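Local coordinates for protein endo-beta-N-acetylglucosaminidase F1 (Bacteroides thetaiotaomicron VPI-5482, PDB 6TCV) that probably hydrolyses the chitobiose core of high-mannose N-glycans as an endo-beta-N-acetylglucosaminidase, and is captured here with a Man9GlcNAc2-Asn substrate, at residues Phe173-Asp178 against Gly403-Pro408. The protein carries 2 engineered substitutions. Sequence-based numbering, arbitrary orientation.
Sequences FFEVND and GFAPSP. With MAN (alpha-D-mannopyranose), chain B; MAN (alpha-D-mannopyranose), chain C; NAG (2-acetamido-2-deoxy-beta-D-glucopyranose), chain D; MAN (alpha-D-mannopyranose), chain E.
Phe173 and Phe404 are paired in a parallel bridge and project from the same face of the sheet, their rings inclined at 57° with centroids 5.5 Å apart. Phe404 CD2 lies 3.4 Å from Phe173 CB, and Phe173 CD1 sits at the edge of the Phe404 ring, close to its plane. Phe404 reaches this position with CG anti to its own N (chi1 -177°). The acetyl methyl of the N-acetylglucosamine, C8, covers one face of the Phe173 ring near its rim.

Two nearly straight backbone bonds fix the register: Phe173 N donates to Gly403 O and Ala405 N to Phe173 O, each 2.9 Å long. Farther along, Phe404 CZ approaches Glu175 OE2 to 3.4 Å, while Glu175 CG rests against Ala405 CB. A bend at chi2 (-93°) helps turn the carboxylate to the sugars: OE1 accepts from O6 of the chain E mannose and OE2 from O6 of the chain B mannose, both at 2.7 Å, and OE2 also binds O2 of the beta-mannose. Phe174, on the other face, crosses Pro406 at about a right angle, CE1 lying 3.9 Å from CG. A water links Glu175 N to Pro406 O.

Strand 169-175 lies between 400-404 and 198-209; its pairing with 400-404 joins the first and last strands of the beta/alpha barrel, consistent with a family 18 glycosidase, and their C-terminal ends line the glycan site.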
loop_
_atom_site.group_PDB
_atom_site.type_symbol
_atom_site.label_atom_id
_atom_site.label_comp_id
_atom_site.label_asym_id
_atom_site.label_seq_id
_atom_site.Cartn_x
_atom_site.Cartn_y
_atom_site.Cartn_z
ATOM N N PHE A 173 6.832 1.315 9.276
ATOM C CA PHE A 173 5.807 1.203 10.313
ATOM C C PHE A 173 6.118 2.121 11.474
ATOM O O PHE A 173 7.223 2.087 12.006
ATOM C CB PHE A 173 5.755 -0.203 10.912
ATOM C CG PHE A 173 5.307 -1.317 10.022
ATOM C CD1 PHE A 173 6.199 -1.964 9.179
ATOM C CD2 PHE A 173 4.004 -1.846 10.136
ATOM C CE1 PHE A 173 5.821 -3.089 8.463
ATOM C CE2 PHE A 173 3.628 -2.941 9.356
ATOM C CZ PHE A 173 4.545 -3.550 8.511
ATOM N N PHE A 174 5.127 2.910 11.907
ATOM C CA PHE A 174 5.201 3.640 13.171
ATOM C C PHE A 174 4.384 2.940 14.241
ATOM O O PHE A 174 3.210 2.602 14.021
ATOM C CB PHE A 174 4.616 5.039 13.031
ATOM C CG PHE A 174 5.498 5.964 12.307
ATOM C CD1 PHE A 174 6.522 6.591 12.938
ATOM C CD2 PHE A 174 5.356 6.142 10.931
ATOM C CE1 PHE A 174 7.400 7.440 12.223
ATOM C CE2 PHE A 174 6.253 6.993 10.229
ATOM C CZ PHE A 174 7.233 7.611 10.873
ATOM N N GLU A 175 4.992 2.741 15.418
ATOM C CA GLU A 175 4.249 2.319 16.604
ATOM C C GLU A 175 3.550 3.564 17.133
ATOM O O GLU A 175 4.098 4.340 17.907
ATOM C CB GLU A 175 5.188 1.712 17.629
ATOM C CG GLU A 175 5.692 0.326 17.308
ATOM C CD GLU A 175 4.879 -0.828 17.883
ATOM O OE1 GLU A 175 3.640 -0.689 18.028
ATOM O OE2 GLU A 175 5.476 -1.869 18.194
ATOM N N VAL A 176 2.328 3.797 16.654
ATOM C CA VAL A 176 1.626 5.050 16.949
ATOM C C VAL A 176 1.166 5.158 18.377
ATOM O O VAL A 176 0.726 6.231 18.790
ATOM C CB VAL A 176 0.496 5.306 15.936
ATOM C CG1 VAL A 176 1.045 5.448 14.541
ATOM C CG2 VAL A 176 -0.625 4.234 15.996
ATOM N N ASN A 177 1.249 4.086 19.181
ATOM C CA ASN A 177 1.070 4.229 20.605
ATOM C C ASN A 177 2.058 5.242 21.156
ATOM O O ASN A 177 1.818 5.880 22.207
ATOM C CB ASN A 177 1.150 2.917 21.364
ATOM C CG ASN A 177 -0.001 2.033 21.113
ATOM O OD1 ASN A 177 -1.098 2.460 20.760
ATOM N ND2 ASN A 177 0.217 0.756 21.323
ATOM N N ASP A 178 3.246 5.324 20.510
ATOM C CA ASP A 178 4.332 6.087 21.065
ATOM C C ASP A 178 4.847 7.216 20.176
ATOM O O ASP A 178 5.246 8.248 20.708
ATOM C CB ASP A 178 5.607 5.213 21.349
ATOM C CG ASP A 178 5.375 4.064 22.296
ATOM O OD1 ASP A 178 4.457 4.153 23.092
ATOM O OD2 ASP A 178 6.291 3.256 22.406
ATOM N N GLY A 403 11.196 -0.728 7.311
ATOM C CA GLY A 403 11.645 -0.353 8.638
ATOM C C GLY A 403 10.467 -0.328 9.591
ATOM O O GLY A 403 9.314 -0.160 9.186
ATOM N N PHE A 404 10.760 -0.586 10.858
ATOM C CA PHE A 404 9.759 -0.722 11.929
ATOM C C PHE A 404 10.141 -0.004 13.196
ATOM O O PHE A 404 11.227 -0.255 13.737
ATOM C CB PHE A 404 9.508 -2.211 12.168
ATOM C CG PHE A 404 8.451 -2.519 13.192
ATOM C CD1 PHE A 404 8.803 -2.633 14.545
ATOM C CD2 PHE A 404 7.118 -2.672 12.862
ATOM C CE1 PHE A 404 7.854 -2.883 15.494
ATOM C CE2 PHE A 404 6.170 -2.907 13.821
ATOM C CZ PHE A 404 6.498 -3.010 15.162
ATOM N N ALA A 405 9.270 0.863 13.697
ATOM C CA ALA A 405 9.302 1.467 15.029
ATOM C C ALA A 405 10.489 2.417 15.181
ATOM O O ALA A 405 11.150 2.368 16.218
ATOM C CB ALA A 405 9.261 0.397 16.112
ATOM N N PRO A 406 10.729 3.348 14.282
ATOM C CA PRO A 406 11.715 4.389 14.578
ATOM C C PRO A 406 11.159 5.323 15.642
ATOM O O PRO A 406 9.951 5.554 15.722
ATOM C CB PRO A 406 11.819 5.134 13.257
ATOM C CG PRO A 406 10.455 5.054 12.714
ATOM C CD PRO A 406 9.960 3.648 13.063
ATOM N N SER A 407 12.022 5.925 16.452
ATOM C CA SER A 407 11.592 6.970 17.380
ATOM C C SER A 407 12.676 8.037 17.459
ATOM O O SER A 407 13.874 7.727 17.334
ATOM C CB SER A 407 11.354 6.435 18.799
ATOM O OG SER A 407 12.536 5.852 19.312
ATOM N N PRO A 408 12.292 9.299 17.700
ATOM C CA PRO A 408 13.302 10.368 17.737
ATOM C C PRO A 408 14.433 10.113 18.719
ATOM O O PRO A 408 15.590 10.418 18.416
ATOM C CB PRO A 408 12.452 11.600 18.099
ATOM C CG PRO A 408 11.085 11.289 17.504
ATOM C CD PRO A 408 10.901 9.824 17.688
HETATM C C1 MAN B . 7.121 -2.915 22.954
HETATM C C2 MAN B . 6.796 -1.963 24.092
HETATM C C3 MAN B . 5.870 -0.859 23.575
HETATM C C4 MAN B . 6.553 -0.183 22.387
HETATM C C5 MAN B . 6.935 -1.171 21.285
HETATM C C6 MAN B . 7.777 -0.576 20.160
HETATM O O2 MAN B . 7.973 -1.301 24.566
HETATM O O3 MAN B . 5.537 0.079 24.597
HETATM O O4 MAN B . 5.695 0.762 21.746
HETATM O O5 MAN B . 7.725 -2.231 21.868
HETATM O O6 MAN B . 7.995 -1.526 19.119
HETATM C C1 MAN C . -3.034 -0.730 23.032
HETATM C C2 MAN C . -2.794 0.736 23.370
HETATM C C3 MAN C . -1.557 0.888 24.250
HETATM C C4 MAN C . -1.673 -0.007 25.473
HETATM C C5 MAN C . -1.870 -1.439 24.990
HETATM C C6 MAN C . -2.069 -2.415 26.119
HETATM O O2 MAN C . -3.969 1.252 24.015
HETATM O O3 MAN C . -1.415 2.255 24.594
HETATM O O4 MAN C . -0.480 0.047 26.252
HETATM O O5 MAN C . -3.067 -1.504 24.208
HETATM O O6 MAN C . -2.086 -3.765 25.604
HETATM C C1 NAG D . 6.478 -8.401 15.298
HETATM C C2 NAG D . 5.301 -7.475 15.052
HETATM C C3 NAG D . 4.987 -6.534 16.217
HETATM C C4 NAG D . 6.071 -6.618 17.274
HETATM C C5 NAG D . 7.418 -6.536 16.583
HETATM C C6 NAG D . 8.604 -6.450 17.536
HETATM C C7 NAG D . 4.592 -6.630 12.851
HETATM C C8 NAG D . 5.029 -5.857 11.622
HETATM N N2 NAG D . 5.498 -6.734 13.818
HETATM O O3 NAG D . 3.726 -6.891 16.791
HETATM O O4 NAG D . 5.916 -5.487 18.148
HETATM O O5 NAG D . 7.638 -7.713 15.780
HETATM O O6 NAG D . 9.800 -6.507 16.828
HETATM O O7 NAG D . 3.474 -7.152 12.951
HETATM C C1 MAN E . -0.773 -3.181 21.754
HETATM C C2 MAN E . -2.160 -2.552 21.745
HETATM C C3 MAN E . -2.765 -2.730 20.363
HETATM C C4 MAN E . -1.848 -2.191 19.272
HETATM C C5 MAN E . -0.444 -2.775 19.396
HETATM C C6 MAN E . 0.566 -2.080 18.503
HETATM O O2 MAN E . -2.021 -1.167 22.131
HETATM O O3 MAN E . -4.001 -2.017 20.298
HETATM O O4 MAN E . -2.333 -2.594 17.993
HETATM O O5 MAN E . 0.035 -2.596 20.751
HETATM O O6 MAN E . 1.878 -2.635 18.720
HETATM O O HOH W 1 7.574 4.024 16.057
#